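Local structure of alpha-1,3-glucanase (Paenibacillus glycanilyticus, 6K0P) at residues F75-A80 and I165-L170; G211-A216 and V235-W240; Y317-N322 and Y341-N346. The protein probably hydrolyses alpha-1,3-glucosidic linkages of alpha-1,3-glucan as a family 87 glycoside hydrolase, and binds the disaccharide nigerose in its catalytic domain. The protein carries 1 engineered substitution. All blocks are in the same frame, centred on the assembly; numbering follows the deposited sequence.

Contact 1 of 3, residues F75-A80 and I165-L170; sequences FVLRNA and IYVDLL. With CA (calcium ion), chain J.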
ATOM      1  N   PHE A  75     -15.881  -0.506  12.678  1.00  9.50           N
ATOM      2  CA  PHE A  75     -15.472  -1.740  12.016  1.00  9.33           C
ATOM      3  C   PHE A  75     -15.282  -1.501  10.530  1.00  9.19           C
ATOM      4  O   PHE A  75     -16.053  -0.760   9.909  1.00 10.14           O
ATOM      5  CB  PHE A  75     -16.528  -2.837  12.222  1.00 10.25           C
ATOM      6  CG  PHE A  75     -16.794  -3.128  13.669  1.00 10.03           C
ATOM      7  CD1 PHE A  75     -15.994  -4.026  14.359  1.00 12.59           C
ATOM      8  CD2 PHE A  75     -17.787  -2.449  14.355  1.00 11.44           C
ATOM      9  CE1 PHE A  75     -16.202  -4.264  15.700  1.00 12.40           C
ATOM     10  CE2 PHE A  75     -17.986  -2.676  15.702  1.00 13.91           C
ATOM     11  CZ  PHE A  75     -17.203  -3.593  16.371  1.00 13.57           C
ATOM     12  N   VAL A  76     -14.282  -2.164   9.953  1.00 10.43           N
ATOM     13  CA  VAL A  76     -14.121  -2.220   8.503  1.00  8.69           C
ATOM     14  C   VAL A  76     -14.050  -3.686   8.093  1.00 10.49           C
ATOM     15  O   VAL A  76     -13.199  -4.437   8.589  1.00 10.33           O
ATOM     16  CB  VAL A  76     -12.896  -1.437   8.002  1.00  9.09           C
ATOM     17  CG1 VAL A  76     -12.810  -1.533   6.475  1.00 10.25           C
ATOM     18  CG2 VAL A  76     -12.981   0.036   8.438  1.00 10.00           C
ATOM     19  N   LEU A  77     -14.951  -4.095   7.204  1.00  9.48           N
ATOM     20  CA  LEU A  77     -15.010  -5.468   6.716  1.00  9.88           C
ATOM     21  C   LEU A  77     -14.450  -5.516   5.296  1.00  8.09           C
ATOM     22  O   LEU A  77     -15.061  -4.977   4.368  1.00 10.02           O
ATOM     23  CB  LEU A  77     -16.459  -5.954   6.719  1.00  9.94           C
ATOM     24  CG  LEU A  77     -16.637  -7.440   6.432  1.00 11.71           C
ATOM     25  CD1 LEU A  77     -16.248  -8.257   7.672  1.00 13.75           C
ATOM     26  CD2 LEU A  77     -18.080  -7.691   6.027  1.00 12.67           C
ATOM     27  N   ARG A  78     -13.295  -6.162   5.121  1.00  8.08           N
ATOM     28  CA  ARG A  78     -12.783  -6.422   3.780  1.00  7.94           C
ATOM     29  C   ARG A  78     -13.426  -7.704   3.280  1.00  9.08           C
ATOM     30  O   ARG A  78     -13.375  -8.739   3.961  1.00  9.85           O
ATOM     31  CB  ARG A  78     -11.260  -6.557   3.753  1.00  9.20           C
ATOM     32  CG  ARG A  78     -10.677  -6.606   2.329  1.00  9.91           C
ATOM     33  CD  ARG A  78      -9.156  -6.582   2.336  1.00  9.17           C
ATOM     34  NE  ARG A  78      -8.588  -6.135   1.062  1.00  9.22           N
ATOM     35  CZ  ARG A  78      -8.000  -6.934   0.167  1.00  9.45           C
ATOM     36  NH1 ARG A  78      -7.922  -8.251   0.370  1.00 10.81           N
ATOM     37  NH2 ARG A  78      -7.492  -6.414  -0.942  1.00 10.11           N
ATOM     38  N   ASN A  79     -14.037  -7.623   2.102  1.00  9.01           N
ATOM     39  CA  ASN A  79     -14.928  -8.665   1.628  1.00  8.84           C
ATOM     40  C   ASN A  79     -14.943  -8.669   0.110  1.00  8.94           C
ATOM     41  O   ASN A  79     -14.512  -7.716  -0.543  1.00  9.79           O
ATOM     42  CB  ASN A  79     -16.350  -8.433   2.161  1.00  8.89           C
ATOM     43  CG  ASN A  79     -17.015  -7.228   1.519  1.00 10.38           C
ATOM     44  OD1 ASN A  79     -17.653  -7.351   0.467  1.00  9.93           O
ATOM     45  ND2 ASN A  79     -16.848  -6.051   2.135  1.00 10.46           N
ATOM     46  N   ALA A  80     -15.453  -9.762  -0.453  1.00 10.04           N
ATOM     47  CA  ALA A  80     -15.719  -9.823  -1.885  1.00 10.02           C
ATOM     48  C   ALA A  80     -17.154 -10.272  -2.094  1.00  9.74           C
ATOM     49  O   ALA A  80     -17.601 -11.249  -1.478  1.00  9.67           O
ATOM     50  CB  ALA A  80     -14.753 -10.776  -2.608  1.00  9.94           C
ATOM     51  N   ILE A 165     -20.759 -13.997   0.147  1.00  9.64           N
ATOM     52  CA  ILE A 165     -19.740 -13.014   0.493  1.00  9.99           C
ATOM     53  C   ILE A 165     -18.504 -13.737   1.007  1.00 11.44           C
ATOM     54  O   ILE A 165     -18.600 -14.660   1.822  1.00 10.89           O
ATOM     55  CB  ILE A 165     -20.287 -11.987   1.509  1.00  8.44           C
ATOM     56  CG1 ILE A 165     -19.222 -10.934   1.846  1.00  9.56           C
ATOM     57  CG2 ILE A 165     -20.798 -12.669   2.791  1.00 12.89           C
ATOM     58  CD1 ILE A 165     -19.797  -9.706   2.546  1.00 10.50           C
ATOM     59  N   TYR A 166     -17.335 -13.333   0.533  1.00 10.59           N
ATOM     60  CA  TYR A 166     -16.078 -13.793   1.110  1.00  9.08           C
ATOM     61  C   TYR A 166     -15.658 -12.779   2.158  1.00 10.45           C
ATOM     62  O   TYR A 166     -15.516 -11.594   1.851  1.00 11.38           O
ATOM     63  CB  TYR A 166     -14.987 -13.879   0.044  1.00  9.74           C
ATOM     64  CG  TYR A 166     -15.231 -14.929  -1.017  1.00  9.45           C
ATOM     65  CD1 TYR A 166     -16.028 -14.648  -2.130  1.00 10.54           C
ATOM     66  CD2 TYR A 166     -14.668 -16.195  -0.911  1.00  9.57           C
ATOM     67  CE1 TYR A 166     -16.254 -15.595  -3.097  1.00 10.50           C
ATOM     68  CE2 TYR A 166     -14.889 -17.152  -1.892  1.00 11.02           C
ATOM     69  CZ  TYR A 166     -15.672 -16.834  -2.978  1.00 10.46           C
ATOM     70  OH  TYR A 166     -15.922 -17.768  -3.961  1.00 12.62           O
ATOM     71  N   VAL A 167     -15.467 -13.233   3.389  1.00  9.75           N
ATOM     72  CA  VAL A 167     -15.063 -12.361   4.489  1.00 10.14           C
ATOM     73  C   VAL A 167     -13.570 -12.559   4.707  1.00 10.41           C
ATOM     74  O   VAL A 167     -13.130 -13.648   5.090  1.00 10.09           O
ATOM     75  CB  VAL A 167     -15.856 -12.657   5.764  1.00  9.63           C
ATOM     76  CG1 VAL A 167     -15.379 -11.763   6.900  1.00 11.57           C
ATOM     77  CG2 VAL A 167     -17.346 -12.491   5.529  1.00 10.57           C
ATOM     78  N   ASP A 168     -12.788 -11.509   4.453  1.00  9.55           N
ATOM     79  CA  ASP A 168     -11.331 -11.609   4.456  1.00  8.15           C
ATOM     80  C   ASP A 168     -10.740 -11.238   5.813  1.00  8.91           C
ATOM     81  O   ASP A 168      -9.981 -12.017   6.407  1.00  9.59           O
ATOM     82  CB  ASP A 168     -10.773 -10.715   3.338  1.00  8.98           C
ATOM     83  CG  ASP A 168      -9.269 -10.760   3.240  1.00  9.93           C
ATOM     84  OD1 ASP A 168      -8.652 -11.607   3.911  1.00 10.05           O
ATOM     85  OD2 ASP A 168      -8.692  -9.957   2.476  1.00 10.21           O
ATOM     86  N   LEU A 169     -11.053 -10.041   6.299  1.00  9.30           N
ATOM     87  CA  LEU A 169     -10.543  -9.553   7.569  1.00  9.07           C
ATOM     88  C   LEU A 169     -11.524  -8.529   8.109  1.00 11.31           C
ATOM     89  O   LEU A 169     -12.393  -8.025   7.391  1.00 10.56           O
ATOM     90  CB  LEU A 169      -9.134  -8.937   7.433  1.00  9.61           C
ATOM     91  CG  LEU A 169      -8.947  -7.688   6.543  1.00 11.12           C
ATOM     92  CD1 LEU A 169      -9.428  -6.389   7.209  1.00 13.04           C
ATOM     93  CD2 LEU A 169      -7.490  -7.518   6.143  1.00 13.45           C
ATOM     94  N   LEU A 170     -11.345  -8.201   9.383  1.00  9.88           N
ATOM     95  CA  LEU A 170     -12.111  -7.170  10.066  1.00 11.14           C
ATOM     96  C   LEU A 170     -11.136  -6.225  10.750  1.00 11.95           C
ATOM     97  O   LEU A 170     -10.263  -6.675  11.499  1.00 12.32           O
ATOM     98  CB  LEU A 170     -13.016  -7.826  11.115  1.00 11.01           C
ATOM     99  CG  LEU A 170     -13.983  -6.939  11.900  1.00 10.32           C
ATOM    100  CD1 LEU A 170     -15.089  -6.457  10.974  1.00 12.81           C
ATOM    101  CD2 LEU A 170     -14.548  -7.711  13.094  1.00 12.92           C
TER
HETATM  102 CA    CA J2006      -7.919 -13.182   5.380  1.00  9.69          CA
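Arg78 and Asp168 run side by side in the same direction from two antiparallel strands and end in a salt bridge, NH1 to OD2 at 2.8 Å. OD2 lies at the edge of the guanidinium, only 2° from its plane, while the carboxylate is turned 60° against it. With CG anti to the backbone N (chi1 -179°), the Asp168 carboxylate runs out beside the Arg78 chain, OD2 toward NH1 and OD1 toward the calcium. A classic beta bulge lets both Asp168 and Leu169 face Arg78: the Arg78 N bonds to Leu169 O at 3.1 Å, and its O receives Asp168 N at 2.9 Å. On the sheet face carrying Leu77, packing is dense: Leu77 CD1 meets Val167 CG1 at 3.7 Å and Leu170 CD1 at 3.9 Å, with Ile153 and Ile155 of strand 152-156 covering this layer. At Ala80 the backbone bonds stay short, but side-chain packing is looser: partly exposed Tyr166 meets Ala80 CB with its own CB at 4.1 Å, its ring stacked with Tyr45 and Tyr56. Calcium is held by Asp168 OD1 at 2.3 Å and by its backbone O; Glu23, Glu25, Ser50 and Ser53 complete the site. Because one carboxylate serves metal and arginine through different oxygens, the two cations probably both favour its ionised form and fix its rotation.

Contact 2 of 3, residues G211-A216 and V235-W240; sequences GIYIPA and VGAGPW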
ATOM      1  N   GLY A 211      -7.190  29.092   9.262  1.00 12.36           N
ATOM      2  CA  GLY A 211      -7.586  28.106   8.270  1.00 10.66           C
ATOM      3  C   GLY A 211      -9.078  27.884   8.299  1.00 11.64           C
ATOM      4  O   GLY A 211      -9.856  28.800   8.605  1.00 11.29           O
ATOM      5  N   ILE A 212      -9.471  26.654   7.966  1.00 10.76           N
ATOM      6  CA  ILE A 212     -10.872  26.265   7.946  1.00 10.40           C
ATOM      7  C   ILE A 212     -11.064  25.006   8.771  1.00 10.85           C
ATOM      8  O   ILE A 212     -10.135  24.213   8.966  1.00 11.83           O
ATOM      9  CB  ILE A 212     -11.428  26.065   6.518  1.00 10.68           C
ATOM     10  CG1 ILE A 212     -10.802  24.840   5.840  1.00 11.62           C
ATOM     11  CG2 ILE A 212     -11.230  27.326   5.687  1.00 11.92           C
ATOM     12  CD1 ILE A 212     -11.535  24.407   4.554  1.00 12.31           C
ATOM     13  N   TYR A 213     -12.283  24.844   9.272  1.00 10.53           N
ATOM     14  CA  TYR A 213     -12.708  23.647   9.978  1.00  9.65           C
ATOM     15  C   TYR A 213     -13.822  23.002   9.176  1.00  9.19           C
ATOM     16  O   TYR A 213     -14.765  23.683   8.752  1.00 11.25           O
ATOM     17  CB  TYR A 213     -13.229  24.008  11.373  1.00  9.95           C
ATOM     18  CG  TYR A 213     -13.878  22.857  12.102  1.00 10.93           C
ATOM     19  CD1 TYR A 213     -13.120  21.788  12.579  1.00 10.05           C
ATOM     20  CD2 TYR A 213     -15.255  22.837  12.319  1.00 12.01           C
ATOM     21  CE1 TYR A 213     -13.723  20.732  13.256  1.00 10.03           C
ATOM     22  CE2 TYR A 213     -15.856  21.794  13.005  1.00 10.90           C
ATOM     23  CZ  TYR A 213     -15.090  20.750  13.464  1.00 11.00           C
ATOM     24  OH  TYR A 213     -15.714  19.725  14.143  1.00 11.22           O
ATOM     25  N   ILE A 214     -13.710  21.696   8.960  1.00 10.55           N
ATOM     26  CA  ILE A 214     -14.721  20.947   8.224  1.00 11.76           C
ATOM     27  C   ILE A 214     -15.406  20.004   9.208  1.00 10.14           C
ATOM     28  O   ILE A 214     -14.781  19.043   9.685  1.00 10.36           O
ATOM     29  CB  ILE A 214     -14.129  20.191   7.031  1.00 10.69           C
ATOM     30  CG1 ILE A 214     -13.223  21.116   6.216  1.00  9.74           C
ATOM     31  CG2 ILE A 214     -15.250  19.644   6.154  1.00 10.88           C
ATOM     32  CD1 ILE A 214     -12.618  20.472   4.949  1.00 12.96           C
ATOM     33  N   PRO A 215     -16.663  20.247   9.553  1.00 10.78           N
ATOM     34  CA  PRO A 215     -17.317  19.476  10.615  1.00 11.62           C
ATOM     35  C   PRO A 215     -17.574  18.039  10.194  1.00 10.68           C
ATOM     36  O   PRO A 215     -17.379  17.638   9.044  1.00 10.94           O
ATOM     37  CB  PRO A 215     -18.653  20.200  10.819  1.00 13.27           C
ATOM     38  CG  PRO A 215     -18.525  21.508  10.129  1.00 17.40           C
ATOM     39  CD  PRO A 215     -17.509  21.334   9.036  1.00 12.22           C
ATOM     40  N   ALA A 216     -18.052  17.258  11.160  1.00 11.36           N
ATOM     41  CA  ALA A 216     -18.553  15.927  10.847  1.00 12.38           C
ATOM     42  C   ALA A 216     -19.613  16.026   9.760  1.00 10.87           C
ATOM     43  O   ALA A 216     -20.425  16.961   9.743  1.00 12.82           O
ATOM     44  CB  ALA A 216     -19.163  15.306  12.107  1.00 13.18           C
ATOM     45  N   VAL A 235      -8.694  21.490   8.957  1.00 11.21           N
ATOM     46  CA  VAL A 235      -8.856  20.629  10.125  1.00  9.93           C
ATOM     47  C   VAL A 235     -10.261  20.047  10.104  1.00 11.41           C
ATOM     48  O   VAL A 235     -11.243  20.796  10.041  1.00 10.60           O
ATOM     49  CB  VAL A 235      -8.641  21.416  11.433  1.00 10.30           C
ATOM     50  CG1 VAL A 235      -8.797  20.501  12.630  1.00 13.65           C
ATOM     51  CG2 VAL A 235      -7.267  22.120  11.435  1.00 14.03           C
ATOM     52  N   GLY A 236     -10.361  18.718  10.167  1.00 10.31           N
ATOM     53  CA  GLY A 236     -11.634  18.043  10.296  1.00 10.79           C
ATOM     54  C   GLY A 236     -11.911  17.608  11.726  1.00  9.96           C
ATOM     55  O   GLY A 236     -11.190  17.944  12.670  1.00 11.50           O
ATOM     56  N   ALA A 237     -12.966  16.806  11.866  1.00  9.94           N
ATOM     57  CA  ALA A 237     -13.421  16.291  13.151  1.00 10.26           C
ATOM     58  C   ALA A 237     -12.854  14.917  13.467  1.00 10.55           C
ATOM     59  O   ALA A 237     -13.146  14.369  14.535  1.00 11.42           O
ATOM     60  CB  ALA A 237     -14.955  16.219  13.165  1.00 10.58           C
ATOM     61  N   GLY A 238     -12.049  14.359  12.564  1.00 10.17           N
ATOM     62  CA  GLY A 238     -11.580  12.997  12.653  1.00 11.51           C
ATOM     63  C   GLY A 238     -11.988  12.251  11.396  1.00  9.55           C
ATOM     64  O   GLY A 238     -13.040  12.526  10.812  1.00 10.51           O
ATOM     65  N   PRO A 239     -11.159  11.300  10.948  1.00  9.31           N
ATOM     66  CA  PRO A 239     -11.429  10.654   9.649  1.00  9.75           C
ATOM     67  C   PRO A 239     -12.704   9.820   9.602  1.00 10.82           C
ATOM     68  O   PRO A 239     -13.266   9.648   8.512  1.00 12.60           O
ATOM     69  CB  PRO A 239     -10.171   9.806   9.391  1.00 13.04           C
ATOM     70  CG  PRO A 239      -9.545   9.620  10.734  1.00 11.95           C
ATOM     71  CD  PRO A 239      -9.873  10.876  11.527  1.00  9.95           C
ATOM     72  N   TRP A 240     -13.175   9.286  10.730  1.00 10.31           N
ATOM     73  CA  TRP A 240     -14.463   8.592  10.737  1.00 10.80           C
ATOM     74  C   TRP A 240     -15.642   9.549  10.651  1.00 12.24           C
ATOM     75  O   TRP A 240     -16.772   9.097  10.427  1.00 12.51           O
ATOM     76  CB  TRP A 240     -14.600   7.731  12.001  1.00 11.45           C
ATOM     77  CG  TRP A 240     -13.999   6.357  11.873  1.00 10.05           C
ATOM     78  CD1 TRP A 240     -12.732   5.973  12.229  1.00 12.03           C
ATOM     79  CD2 TRP A 240     -14.640   5.184  11.349  1.00 11.55           C
ATOM     80  NE1 TRP A 240     -12.553   4.626  11.973  1.00 10.43           N
ATOM     81  CE2 TRP A 240     -13.707   4.124  11.425  1.00  9.54           C
ATOM     82  CE3 TRP A 240     -15.914   4.927  10.820  1.00 11.20           C
ATOM     83  CZ2 TRP A 240     -14.009   2.827  10.994  1.00 10.60           C
ATOM     84  CZ3 TRP A 240     -16.208   3.636  10.390  1.00 11.34           C
ATOM     85  CH2 TRP A 240     -15.261   2.606  10.483  1.00 10.57           C
TER
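Tyr213 and Val235 pair as parallel neighbours with CA atoms 4.9 Å apart, where Val235 N donates to Ile212 O at 3.1 Å and Ile214 N to Val235 O at 2.8 Å, both bonds fairly straight (156° and 164°). Val235 is thus gripped by its backbone N and O from the residues flanking Tyr213.

The main side-chain bridge is the Tyr213 ring. With CG anti to the backbone N (chi1 172°), the ring follows the partner chain onward: Tyr213 CD1 comes to 3.3 Å from Val235 O, Tyr213 CE1 to 3.8 Å from Gly236 O, and Tyr213 OH to 3.7 Å from the CB of Ala237. Pro215 N sits over one ring face, offset toward the rim. The phenol's hydrogen-bond partner is Gln179 O, and the amide nitrogen of Gln179 reaches Gly236 O, tying the preceding loop to both segments. Ala237 CB, aimed at the 211-216 chain, rests 3.8 Å from Ala216 N. On the far side of strand 211-214 from this ring, Ile212 packs on helix 196-204.

Parallel pairing continued from 187-189 through 211-214 and 233-236 to 267-269 is characteristic of stacked coils in a right-handed parallel beta-helix, as in the pectate lyase-like clan to which this domain belongs.

Contact 3 of 3, residues Y317-N322 and Y341-N346; sequences YNTFKN and YNVIDN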
ATOM      1  N   TYR A 317      10.875  18.530   2.632  1.00 11.32           N
ATOM      2  CA  TYR A 317      10.607  18.960   4.007  1.00 11.34           C
ATOM      3  C   TYR A 317       9.137  18.801   4.381  1.00 12.75           C
ATOM      4  O   TYR A 317       8.616  19.538   5.225  1.00 12.81           O
ATOM      5  CB  TYR A 317      11.085  20.393   4.282  1.00 12.09           C
ATOM      6  CG  TYR A 317      12.545  20.616   3.982  1.00 14.51           C
ATOM      7  CD1 TYR A 317      13.517  20.242   4.897  1.00 18.43           C
ATOM      8  CD2 TYR A 317      12.950  21.189   2.779  1.00 17.88           C
ATOM      9  CE1 TYR A 317      14.858  20.446   4.630  1.00 20.79           C
ATOM     10  CE2 TYR A 317      14.293  21.387   2.499  1.00 18.14           C
ATOM     11  CZ  TYR A 317      15.231  21.012   3.431  1.00 20.39           C
ATOM     12  OH  TYR A 317      16.566  21.214   3.159  1.00 30.77           O
ATOM     13  N   ASN A 318       8.452  17.851   3.760  1.00 11.65           N
ATOM     14  CA  ASN A 318       7.048  17.597   4.049  1.00 11.14           C
ATOM     15  C   ASN A 318       6.909  16.438   5.022  1.00 12.16           C
ATOM     16  O   ASN A 318       7.820  15.625   5.196  1.00 13.00           O
ATOM     17  CB  ASN A 318       6.282  17.303   2.759  1.00 11.56           C
ATOM     18  CG  ASN A 318       6.437  18.409   1.749  1.00 12.72           C
ATOM     19  OD1 ASN A 318       5.942  19.518   1.959  1.00 12.36           O
ATOM     20  ND2 ASN A 318       7.154  18.136   0.666  1.00 12.34           N
ATOM     21  N   THR A 319       5.742  16.367   5.658  1.00 13.22           N
ATOM     22  CA  THR A 319       5.459  15.341   6.655  1.00 12.43           C
ATOM     23  C   THR A 319       4.122  14.704   6.317  1.00 11.88           C
ATOM     24  O   THR A 319       3.104  15.399   6.247  1.00 11.76           O
ATOM     25  CB  THR A 319       5.424  15.935   8.065  1.00 14.13           C
ATOM     26  OG1 THR A 319       6.717  16.467   8.389  1.00 14.84           O
ATOM     27  CG2 THR A 319       5.051  14.869   9.091  1.00 15.13           C
ATOM     28  N   PHE A 320       4.137  13.395   6.073  1.00 11.02           N
ATOM     29  CA  PHE A 320       2.927  12.588   5.938  1.00 10.38           C
ATOM     30  C   PHE A 320       2.947  11.626   7.116  1.00  9.63           C
ATOM     31  O   PHE A 320       3.816  10.756   7.184  1.00 10.70           O
ATOM     32  CB  PHE A 320       2.942  11.821   4.617  1.00 10.94           C
ATOM     33  CG  PHE A 320       2.617  12.670   3.422  1.00 11.22           C
ATOM     34  CD1 PHE A 320       3.574  13.521   2.883  1.00 13.10           C
ATOM     35  CD2 PHE A 320       1.355  12.632   2.841  1.00 12.18           C
ATOM     36  CE1 PHE A 320       3.279  14.314   1.779  1.00 11.79           C
ATOM     37  CE2 PHE A 320       1.054  13.423   1.734  1.00 13.57           C
ATOM     38  CZ  PHE A 320       2.016  14.263   1.206  1.00 12.43           C
ATOM     39  N   LYS A 321       2.003  11.783   8.043  1.00 10.47           N
ATOM     40  CA  LYS A 321       2.044  11.046   9.297  1.00 10.93           C
ATOM     41  C   LYS A 321       0.653  10.561   9.676  1.00 11.59           C
ATOM     42  O   LYS A 321      -0.326  11.290   9.518  1.00 11.43           O
ATOM     43  CB  LYS A 321       2.614  11.940  10.416  1.00 13.54           C
ATOM     44  CG  LYS A 321       2.714  11.331  11.798  1.00 18.15           C
ATOM     45  CD  LYS A 321       3.187  12.412  12.777  1.00 24.56           C
ATOM     46  CE  LYS A 321       3.423  11.851  14.166  1.00 32.49           C
ATOM     47  NZ  LYS A 321       3.843  12.920  15.109  1.00 39.10           N
ATOM     48  N   ASN A 322       0.574   9.322  10.167  1.00 10.07           N
ATOM     49  CA  ASN A 322      -0.653   8.759  10.758  1.00 10.31           C
ATOM     50  C   ASN A 322      -1.790   8.608   9.750  1.00 11.46           C
ATOM     51  O   ASN A 322      -2.963   8.597  10.134  1.00 11.07           O
ATOM     52  CB  ASN A 322      -1.133   9.549  11.984  1.00 11.80           C
ATOM     53  CG  ASN A 322      -0.106   9.596  13.089  1.00 11.86           C
ATOM     54  OD1 ASN A 322       0.805   8.765  13.160  1.00 12.22           O
ATOM     55  ND2 ASN A 322      -0.252  10.575  13.973  1.00 16.45           N
ATOM     56  N   TYR A 341      14.399  15.202   2.195  1.00 12.09           N
ATOM     57  CA  TYR A 341      14.186  15.576   3.594  1.00 11.48           C
ATOM     58  C   TYR A 341      12.721  15.475   4.010  1.00 12.76           C
ATOM     59  O   TYR A 341      12.257  16.222   4.879  1.00 13.27           O
ATOM     60  CB  TYR A 341      14.775  16.955   3.921  1.00 13.48           C
ATOM     61  CG  TYR A 341      16.235  17.038   3.550  1.00 16.72           C
ATOM     62  CD1 TYR A 341      17.185  16.324   4.270  1.00 18.74           C
ATOM     63  CD2 TYR A 341      16.658  17.799   2.468  1.00 16.56           C
ATOM     64  CE1 TYR A 341      18.521  16.374   3.928  1.00 22.42           C
ATOM     65  CE2 TYR A 341      17.999  17.858   2.119  1.00 19.38           C
ATOM     66  CZ  TYR A 341      18.913  17.141   2.856  1.00 18.52           C
ATOM     67  OH  TYR A 341      20.249  17.193   2.517  1.00 37.47           O
ATOM     68  N   ASN A 342      11.987  14.546   3.405  1.00 11.54           N
ATOM     69  CA  ASN A 342      10.600  14.319   3.780  1.00 10.26           C
ATOM     70  C   ASN A 342      10.508  13.287   4.891  1.00 11.86           C
ATOM     71  O   ASN A 342      11.349  12.386   5.014  1.00 12.01           O
ATOM     72  CB  ASN A 342       9.784  13.858   2.576  1.00 12.41           C
ATOM     73  CG  ASN A 342       9.720  14.911   1.494  1.00 12.02           C
ATOM     74  OD1 ASN A 342       9.004  15.907   1.626  1.00 12.16           O
ATOM     75  ND2 ASN A 342      10.481  14.714   0.427  1.00 11.93           N
ATOM     76  N   VAL A 343       9.459  13.416   5.693  1.00 11.55           N
ATOM     77  CA  VAL A 343       9.152  12.506   6.786  1.00 13.00           C
ATOM     78  C   VAL A 343       7.861  11.787   6.412  1.00 12.71           C
ATOM     79  O   VAL A 343       6.780  12.383   6.432  1.00 12.69           O
ATOM     80  CB  VAL A 343       9.011  13.273   8.106  1.00 12.24           C
ATOM     81  CG1 VAL A 343       8.517  12.360   9.224  1.00 14.82           C
ATOM     82  CG2 VAL A 343      10.361  13.896   8.475  1.00 14.10           C
ATOM     83  N   ILE A 344       7.979  10.515   6.039  1.00 10.83           N
ATOM     84  CA  ILE A 344       6.832   9.668   5.726  1.00 10.05           C
ATOM     85  C   ILE A 344       6.760   8.645   6.851  1.00 10.96           C
ATOM     86  O   ILE A 344       7.440   7.614   6.807  1.00 11.18           O
ATOM     87  CB  ILE A 344       6.995   8.996   4.349  1.00 10.98           C
ATOM     88  CG1 ILE A 344       7.362  10.034   3.282  1.00 12.63           C
ATOM     89  CG2 ILE A 344       5.733   8.217   3.961  1.00 12.02           C
ATOM     90  CD1 ILE A 344       6.371  11.149   3.126  1.00 15.26           C
ATOM     91  N   ASP A 345       5.962   8.931   7.879  1.00  9.40           N
ATOM     92  CA  ASP A 345       6.042   8.219   9.147  1.00  9.84           C
ATOM     93  C   ASP A 345       4.678   7.710   9.586  1.00 11.46           C
ATOM     94  O   ASP A 345       3.701   8.465   9.605  1.00 11.42           O
ATOM     95  CB  ASP A 345       6.583   9.148  10.234  1.00 12.28           C
ATOM     96  CG  ASP A 345       6.679   8.469  11.574  1.00 14.08           C
ATOM     97  OD1 ASP A 345       7.207   7.340  11.626  1.00 13.95           O
ATOM     98  OD2 ASP A 345       6.243   9.066  12.579  1.00 19.01           O
ATOM     99  N   ASN A 346       4.617   6.436   9.961  1.00 10.34           N
ATOM    100  CA  ASN A 346       3.452   5.895  10.650  1.00  9.45           C
ATOM    101  C   ASN A 346       2.197   5.961   9.787  1.00 10.79           C
ATOM    102  O   ASN A 346       1.137   6.404  10.229  1.00 11.98           O
ATOM    103  CB  ASN A 346       3.229   6.542  12.022  1.00 10.62           C
ATOM    104  CG  ASN A 346       2.566   5.590  12.987  1.00 11.35           C
ATOM    105  OD1 ASN A 346       3.117   4.533  13.295  1.00 12.27           O
ATOM    106  ND2 ASN A 346       1.366   5.938  13.451  1.00 12.24           N
TER
HETATM  107  O   HOH W   1      10.121  16.918   6.994  1.00 28.92           O
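Tyr317 and Tyr341, with the largest buried areas in this contact, lie alongside each other at the solvent-facing end. Their planes are only 16° apart but slid so far that the rings barely overlap, the centroids being 5.3 Å apart. What meets the Tyr317 face is mainly the CB of Tyr341, a CH-pi contact 4.0 Å from the ring centroid, while Tyr317 OH reaches Tyr341 CD2 at 3.5 Å. Both tyrosines carry CG anti to the carbonyl carbon (chi1 near -55° in both), which sends the rings the same way. A water donates to both Tyr341 O and Asn318 O.

Phe320, the third large contributor, packs inward: its CD1 touches Ile344 CD1 at 3.7 Å, and Tyr310, Val298 and Ile333 also touch it. Phe320 N and O both turn to the 343-345 strand, N giving to Val343 O and O receiving Asp345 N, each at 2.9 Å, in the parallel pairing of strands 319-321 and 343-345.

Between tyrosines and phenylalanine lies a buried amide pair. Asn342 OD1 accepts from Asn318 N at 2.9 Å and from Asn318 ND2 at 3.1 Å, with the amide planes 12° apart. Asn342 ND2 passes the chain on to Asn373 OD1, and Asn318 uses OD1 and ND2 on Val296 N and Met293 O. At the other end Asn346 ND2 bonds to Asn322 OD1, its amide nearly perpendicular to the partner's, while Asn346 OD1 accepts from Asn16 N. The near-parallel Asn318 and Asn342, continued by Asn373, resemble the asparagine ladder of parallel beta-helices; with both ends of each buried amide bonded, it satisfies polar groups at the turn and probably helps hold successive coils in register.

Contacts 2 and 3 belong to the same beta-helix, their centres about 20 Å apart and their nearest atoms about 7 Å, whereas contact 1 lies in the preceding beta-sheet domain. Contacts 1 and 2 have centres about 28 Å apart yet meet through Trp240: its CH2 is 3.5 Å from Phe75 O and its CZ2 3.9 Å from Val76 CG2, a packing junction between the domains. Contacts 1 and 3 do not touch, with nearest atoms about 13 Å apart. None of them binds sugar directly, but the side chain of Val76, which packs on the pocket residue Gln140, is about 8 Å from a glucose unit of a bound glycan; those of Ala216 and Phe320 are about 12 and 14 Å from one.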